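Local atomic coordinates of transcriptional activator, putative (Pyrococcus furiosus, PDB entry 1RTW), a protein that is a putative transcriptional activator of unassigned precise role, belonging to the all-helical TENA/THI-4/PQQC family. Residues L18-I31 against A135-Y149. Numbering follows the deposited sequence.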
loop_
_atom_site.group_PDB
_atom_site.type_symbol
_atom_site.label_atom_id
_atom_site.label_comp_id
_atom_site.label_asym_id
_atom_site.label_seq_id
_atom_site.Cartn_x
_atom_site.Cartn_y
_atom_site.Cartn_z
ATOM N N LEU B 18 18.897 23.732 16.087
ATOM C CA LEU B 18 19.659 24.735 15.356
ATOM C C LEU B 18 20.309 25.691 16.359
ATOM O O LEU B 18 19.903 26.854 16.482
ATOM C CB LEU B 18 18.741 25.506 14.398
ATOM C CG LEU B 18 18.102 24.701 13.261
ATOM C CD1 LEU B 18 17.022 25.508 12.553
ATOM C CD2 LEU B 18 19.173 24.266 12.293
ATOM N N PRO B 19 21.364 25.230 17.058
ATOM C CA PRO B 19 21.968 23.901 16.961
ATOM C C PRO B 19 21.596 22.940 18.094
ATOM O O PRO B 19 21.138 23.342 19.165
ATOM C CB PRO B 19 23.437 24.228 17.061
ATOM C CG PRO B 19 23.414 25.240 18.204
ATOM C CD PRO B 19 22.207 26.116 17.887
ATOM N N HIS B 20 21.801 21.656 17.839
ATOM C CA HIS B 20 21.560 20.632 18.846
ATOM C C HIS B 20 22.948 20.303 19.367
ATOM O O HIS B 20 23.939 20.569 18.685
ATOM C CB HIS B 20 20.938 19.379 18.226
ATOM C CG HIS B 20 20.793 18.237 19.184
ATOM N ND1 HIS B 20 21.805 17.335 19.429
ATOM C CD2 HIS B 20 19.752 17.851 19.963
ATOM C CE1 HIS B 20 21.398 16.445 20.316
ATOM N NE2 HIS B 20 20.154 16.736 20.656
ATOM N N LYS B 21 23.010 19.729 20.566
ATOM C CA LYS B 21 24.270 19.345 21.199
ATOM C C LYS B 21 25.219 18.691 20.198
ATOM O O LYS B 21 26.389 19.075 20.092
ATOM C CB LYS B 21 23.988 18.378 22.360
ATOM C CG LYS B 21 25.205 17.925 23.143
ATOM C CD LYS B 21 24.815 16.866 24.178
ATOM C CE LYS B 21 26.029 16.346 24.932
ATOM N NZ LYS B 21 25.665 15.234 25.867
ATOM N N PHE B 22 24.681 17.760 19.417
ATOM C CA PHE B 22 25.460 17.035 18.421
ATOM C C PHE B 22 26.114 17.952 17.391
ATOM O O PHE B 22 27.253 17.714 16.984
ATOM C CB PHE B 22 24.578 15.999 17.718
ATOM C CG PHE B 22 25.331 15.079 16.795
ATOM C CD1 PHE B 22 25.466 15.383 15.445
ATOM C CD2 PHE B 22 25.872 13.887 17.274
ATOM C CE1 PHE B 22 26.127 14.513 14.585
ATOM C CE2 PHE B 22 26.538 13.006 16.422
ATOM C CZ PHE B 22 26.664 13.320 15.072
ATOM N N LEU B 23 25.393 18.989 16.971
ATOM C CA LEU B 23 25.902 19.934 15.982
ATOM C C LEU B 23 26.992 20.842 16.541
ATOM O O LEU B 23 27.915 21.215 15.821
ATOM C CB LEU B 23 24.758 20.762 15.388
ATOM C CG LEU B 23 23.598 19.962 14.770
ATOM C CD1 LEU B 23 22.584 20.904 14.162
ATOM C CD2 LEU B 23 24.096 18.990 13.714
ATOM N N ILE B 24 26.882 21.195 17.820
ATOM C CA ILE B 24 27.878 22.040 18.473
ATOM C C ILE B 24 29.199 21.287 18.530
ATOM O O ILE B 24 30.266 21.857 18.296
ATOM C CB ILE B 24 27.482 22.374 19.926
ATOM C CG1 ILE B 24 26.214 23.221 19.954
ATOM C CG2 ILE B 24 28.625 23.092 20.635
ATOM C CD1 ILE B 24 25.665 23.434 21.356
ATOM N N GLU B 25 29.113 19.997 18.828
ATOM C CA GLU B 25 30.302 19.176 18.940
ATOM C C GLU B 25 30.941 18.908 17.594
ATOM O O GLU B 25 32.162 18.823 17.495
ATOM C CB GLU B 25 29.988 17.888 19.694
ATOM C CG GLU B 25 29.506 18.158 21.111
ATOM C CD GLU B 25 29.311 16.907 21.939
ATOM O OE1 GLU B 25 29.460 15.783 21.419
ATOM O OE2 GLU B 25 29.008 17.065 23.133
HETATM N N MSE B 26 30.117 18.788 16.557
HETATM C CA MSE B 26 30.626 18.583 15.205
HETATM C C MSE B 26 31.396 19.847 14.802
HETATM O O MSE B 26 32.502 19.767 14.260
HETATM C CB MSE B 26 29.471 18.372 14.220
HETATM C CG MSE B 26 28.797 17.012 14.280
HETATM SE SE MSE B 26 29.799 15.587 13.435
HETATM C CE MSE B 26 30.405 16.521 11.877
ATOM N N ALA B 27 30.808 21.000 15.121
ATOM C CA ALA B 27 31.371 22.313 14.799
ATOM C C ALA B 27 32.643 22.666 15.560
ATOM O O ALA B 27 33.528 23.321 15.012
ATOM C CB ALA B 27 30.321 23.406 14.999
ATOM N N GLU B 28 32.730 22.236 16.816
ATOM C CA GLU B 28 33.894 22.510 17.649
ATOM C C GLU B 28 34.855 21.330 17.675
ATOM O O GLU B 28 35.903 21.395 18.315
ATOM C CB GLU B 28 33.451 22.838 19.078
ATOM C CG GLU B 28 32.559 24.077 19.194
ATOM C CD GLU B 28 32.126 24.384 20.629
ATOM O OE1 GLU B 28 32.584 23.689 21.563
ATOM O OE2 GLU B 28 31.323 25.328 20.825
ATOM N N ASN B 29 34.486 20.255 16.982
ATOM C CA ASN B 29 35.279 19.027 16.920
ATOM C C ASN B 29 35.465 18.313 18.248
ATOM O O ASN B 29 36.360 17.474 18.398
ATOM C CB ASN B 29 36.628 19.265 16.252
ATOM C CG ASN B 29 36.624 18.849 14.807
ATOM O OD1 ASN B 29 36.468 19.680 13.909
ATOM N ND2 ASN B 29 36.761 17.546 14.568
ATOM N N THR B 30 34.584 18.633 19.192
ATOM C CA THR B 30 34.592 18.035 20.519
ATOM C C THR B 30 33.838 16.706 20.490
ATOM O O THR B 30 33.732 16.020 21.507
ATOM C CB THR B 30 33.897 18.956 21.546
ATOM O OG1 THR B 30 32.559 19.224 21.119
ATOM C CG2 THR B 30 34.643 20.272 21.688
ATOM N N ILE B 31 33.316 16.350 19.319
ATOM C CA ILE B 31 32.548 15.122 19.154
ATOM C C ILE B 31 33.381 13.859 19.338
ATOM O O ILE B 31 34.404 13.654 18.688
ATOM C CB ILE B 31 31.771 15.128 17.799
ATOM C CG1 ILE B 31 30.669 14.064 17.792
ATOM C CG2 ILE B 31 32.735 14.988 16.621
ATOM C CD1 ILE B 31 31.124 12.713 17.335
ATOM N N ALA B 135 20.443 22.197 9.529
ATOM C CA ALA B 135 21.352 21.695 10.562
ATOM C C ALA B 135 22.795 21.634 10.101
ATOM O O ALA B 135 23.693 22.127 10.780
ATOM C CB ALA B 135 20.901 20.329 11.038
ATOM N N TRP B 136 23.013 21.028 8.941
ATOM C CA TRP B 136 24.350 20.901 8.401
ATOM C C TRP B 136 24.872 22.236 7.876
ATOM O O TRP B 136 26.080 22.449 7.802
ATOM C CB TRP B 136 24.387 19.792 7.352
ATOM C CG TRP B 136 24.140 18.462 7.995
ATOM C CD1 TRP B 136 22.960 17.766 8.024
ATOM C CD2 TRP B 136 25.061 17.716 8.798
ATOM N NE1 TRP B 136 23.090 16.645 8.798
ATOM C CE2 TRP B 136 24.361 16.587 9.283
ATOM C CE3 TRP B 136 26.401 17.892 9.151
ATOM C CZ2 TRP B 136 24.968 15.642 10.117
ATOM C CZ3 TRP B 136 26.999 16.951 9.981
ATOM C CH2 TRP B 136 26.282 15.838 10.448
ATOM N N LYS B 137 23.961 23.149 7.560
ATOM C CA LYS B 137 24.356 24.472 7.093
ATOM C C LYS B 137 24.896 25.202 8.325
ATOM O O LYS B 137 25.920 25.884 8.256
ATOM C CB LYS B 137 23.158 25.218 6.502
ATOM C CG LYS B 137 23.534 26.337 5.545
ATOM C CD LYS B 137 22.350 26.782 4.695
ATOM C CE LYS B 137 21.207 27.329 5.541
ATOM N NZ LYS B 137 20.045 27.745 4.706
ATOM N N TRP B 138 24.225 25.006 9.461
ATOM C CA TRP B 138 24.648 25.613 10.712
ATOM C C TRP B 138 26.050 25.120 11.041
ATOM O O TRP B 138 26.916 25.899 11.435
ATOM C CB TRP B 138 23.707 25.236 11.855
ATOM C CG TRP B 138 24.036 25.959 13.144
ATOM C CD1 TRP B 138 23.496 27.132 13.582
ATOM C CD2 TRP B 138 25.010 25.578 14.127
ATOM N NE1 TRP B 138 24.075 27.510 14.769
ATOM C CE2 TRP B 138 25.006 26.577 15.124
ATOM C CE3 TRP B 138 25.888 24.495 14.255
ATOM C CZ2 TRP B 138 25.847 26.519 16.246
ATOM C CZ3 TRP B 138 26.725 24.440 15.370
ATOM C CH2 TRP B 138 26.698 25.451 16.350
ATOM N N VAL B 139 26.260 23.817 10.890
ATOM C CA VAL B 139 27.555 23.221 11.165
ATOM C C VAL B 139 28.655 23.806 10.278
ATOM O O VAL B 139 29.725 24.151 10.771
ATOM C CB VAL B 139 27.508 21.689 11.026
ATOM C CG1 VAL B 139 28.901 21.108 11.124
ATOM C CG2 VAL B 139 26.637 21.097 12.121
ATOM N N ARG B 140 28.386 23.948 8.983
ATOM C CA ARG B 140 29.381 24.499 8.066
ATOM C C ARG B 140 29.743 25.934 8.442
ATOM O O ARG B 140 30.897 26.350 8.311
ATOM C CB ARG B 140 28.870 24.477 6.622
ATOM C CG ARG B 140 29.883 25.024 5.613
ATOM C CD ARG B 140 29.272 25.218 4.230
ATOM N NE ARG B 140 28.110 26.108 4.260
ATOM C CZ ARG B 140 27.223 26.224 3.274
ATOM N NH1 ARG B 140 27.357 25.509 2.164
ATOM N NH2 ARG B 140 26.193 27.052 3.399
ATOM N N GLU B 141 28.758 26.656 8.963
ATOM C CA GLU B 141 28.915 28.048 9.347
ATOM C C GLU B 141 29.475 28.298 10.739
ATOM O O GLU B 141 29.741 29.441 11.098
ATOM C CB GLU B 141 27.586 28.774 9.172
ATOM C CG GLU B 141 27.137 28.823 7.715
ATOM C CD GLU B 141 25.682 29.233 7.530
ATOM O OE1 GLU B 141 24.972 29.468 8.533
ATOM O OE2 GLU B 141 25.243 29.312 6.363
ATOM N N ASN B 142 29.637 27.247 11.532
ATOM C CA ASN B 142 30.188 27.410 12.870
ATOM C C ASN B 142 31.387 26.496 13.081
ATOM O O ASN B 142 31.875 26.332 14.200
ATOM C CB ASN B 142 29.113 27.186 13.939
ATOM C CG ASN B 142 28.182 28.383 14.086
ATOM O OD1 ASN B 142 28.456 29.309 14.854
ATOM N ND2 ASN B 142 27.085 28.377 13.335
ATOM N N LEU B 143 31.886 25.961 11.974
ATOM C CA LEU B 143 33.032 25.062 11.966
ATOM C C LEU B 143 34.322 25.830 12.274
ATOM O O LEU B 143 34.761 26.661 11.470
ATOM C CB LEU B 143 33.133 24.397 10.588
ATOM C CG LEU B 143 33.923 23.103 10.413
ATOM C CD1 LEU B 143 33.321 22.005 11.272
ATOM C CD2 LEU B 143 33.899 22.697 8.949
ATOM N N LYS B 144 34.904 25.574 13.449
ATOM C CA LYS B 144 36.150 26.230 13.858
ATOM C C LYS B 144 37.246 25.844 12.877
ATOM O O LYS B 144 37.866 26.706 12.250
ATOM C CB LYS B 144 36.580 25.808 15.263
ATOM C CG LYS B 144 35.617 26.168 16.375
ATOM C CD LYS B 144 36.313 26.079 17.727
ATOM C CE LYS B 144 36.989 24.724 17.926
ATOM N NZ LYS B 144 37.775 24.659 19.191
ATOM N N GLU B 145 37.483 24.541 12.756
ATOM C CA GLU B 145 38.484 24.024 11.832
ATOM C C GLU B 145 37.857 22.913 11.020
ATOM O O GLU B 145 36.675 22.615 11.168
ATOM C CB GLU B 145 39.736 23.514 12.556
ATOM C CG GLU B 145 39.518 22.338 13.495
ATOM C CD GLU B 145 39.086 22.773 14.880
ATOM O OE1 GLU B 145 39.948 23.265 15.642
ATOM O OE2 GLU B 145 37.888 22.621 15.208
ATOM N N ARG B 146 38.666 22.281 10.185
ATOM C CA ARG B 146 38.202 21.223 9.311
ATOM C C ARG B 146 37.880 19.951 10.081
ATOM O O ARG B 146 38.695 19.476 10.870
ATOM C CB ARG B 146 39.273 20.955 8.261
ATOM C CG ARG B 146 38.740 20.548 6.917
ATOM C CD ARG B 146 38.056 21.682 6.179
ATOM N NE ARG B 146 37.572 21.199 4.890
ATOM C CZ ARG B 146 36.836 21.902 4.033
ATOM N NH1 ARG B 146 36.482 23.149 4.311
ATOM N NH2 ARG B 146 36.440 21.342 2.895
ATOM N N SER B 147 36.695 19.404 9.821
ATOM C CA SER B 147 36.200 18.198 10.477
ATOM C C SER B 147 36.582 16.890 9.792
ATOM O O SER B 147 36.816 16.855 8.586
ATOM C CB SER B 147 34.672 18.270 10.585
ATOM O OG SER B 147 34.113 17.000 10.869
ATOM N N PRO B 148 36.677 15.800 10.577
ATOM C CA PRO B 148 37.017 14.471 10.067
ATOM C C PRO B 148 35.792 13.928 9.330
ATOM O O PRO B 148 35.845 12.878 8.688
ATOM C CB PRO B 148 37.245 13.660 11.348
ATOM C CG PRO B 148 37.560 14.678 12.387
ATOM C CD PRO B 148 36.618 15.784 12.050
ATOM N N TYR B 149 34.675 14.636 9.465
ATOM C CA TYR B 149 33.420 14.234 8.835
ATOM C C TYR B 149 32.965 15.304 7.861
ATOM O O TYR B 149 31.767 15.504 7.655
ATOM C CB TYR B 149 32.347 14.023 9.905
ATOM C CG TYR B 149 32.867 13.295 11.114
ATOM C CD1 TYR B 149 33.301 11.973 11.019
ATOM C CD2 TYR B 149 32.967 13.935 12.347
ATOM C CE1 TYR B 149 33.826 11.308 12.120
ATOM C CE2 TYR B 149 33.492 13.275 13.458
ATOM C CZ TYR B 149 33.919 11.963 13.331
ATOM O OH TYR B 149 34.463 11.306 14.404
#
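Pro19 lies flat against the indole of Trp138, its CB 3.3 Å from the centroid of the six-membered ring and over the face of the ring, a CH-pi contact. The opposite face of the indole carries ND2 of Asn142, whose amide donates to Trp138 O one helical turn back, so the ring is clamped between proline and amide. With CG anti to the backbone N (chi1 -174°), Trp138 reaches across to the start of helix 21-28, and the edge of its ring meets Leu23 O. Deeper in, Leu23 CD1 packs on Ala135 CB at 3.6 Å, while its CD2 meets Val139 CG2, the two side chains crossing at about a right angle. Met26, present as selenomethionine and bent at chi2 and chi3, brings CE to the edge of the Trp136 ring and to Tyr149 CD2 (3.7 Å); its SE approaches the tyrosine obliquely, a Met-aromatic contact. Ala27 sets CB 3.4 Å from Asn142 O. Ala27 O receives Lys144 N at 3.1 Å in a nearly straight bond (168°), tying the end of one helix to the loop that follows the other. Beyond it Asn29, at positive phi, brings ND2 up to Pro148 CD from the opposite direction, and Ser147 OG accepts from Tyr149 N in an ST turn. At the other end, His20 ND1 caps helix 21-28 through Phe22 N, and Asp203 holds the far ring nitrogen of this histidine. The short helix runs at 33° to the C-terminal end of helix 118-142, with Met26 also touching Ile153 of helix 150-157 and Tyr149 stacked on Phe36 of helix 33-60.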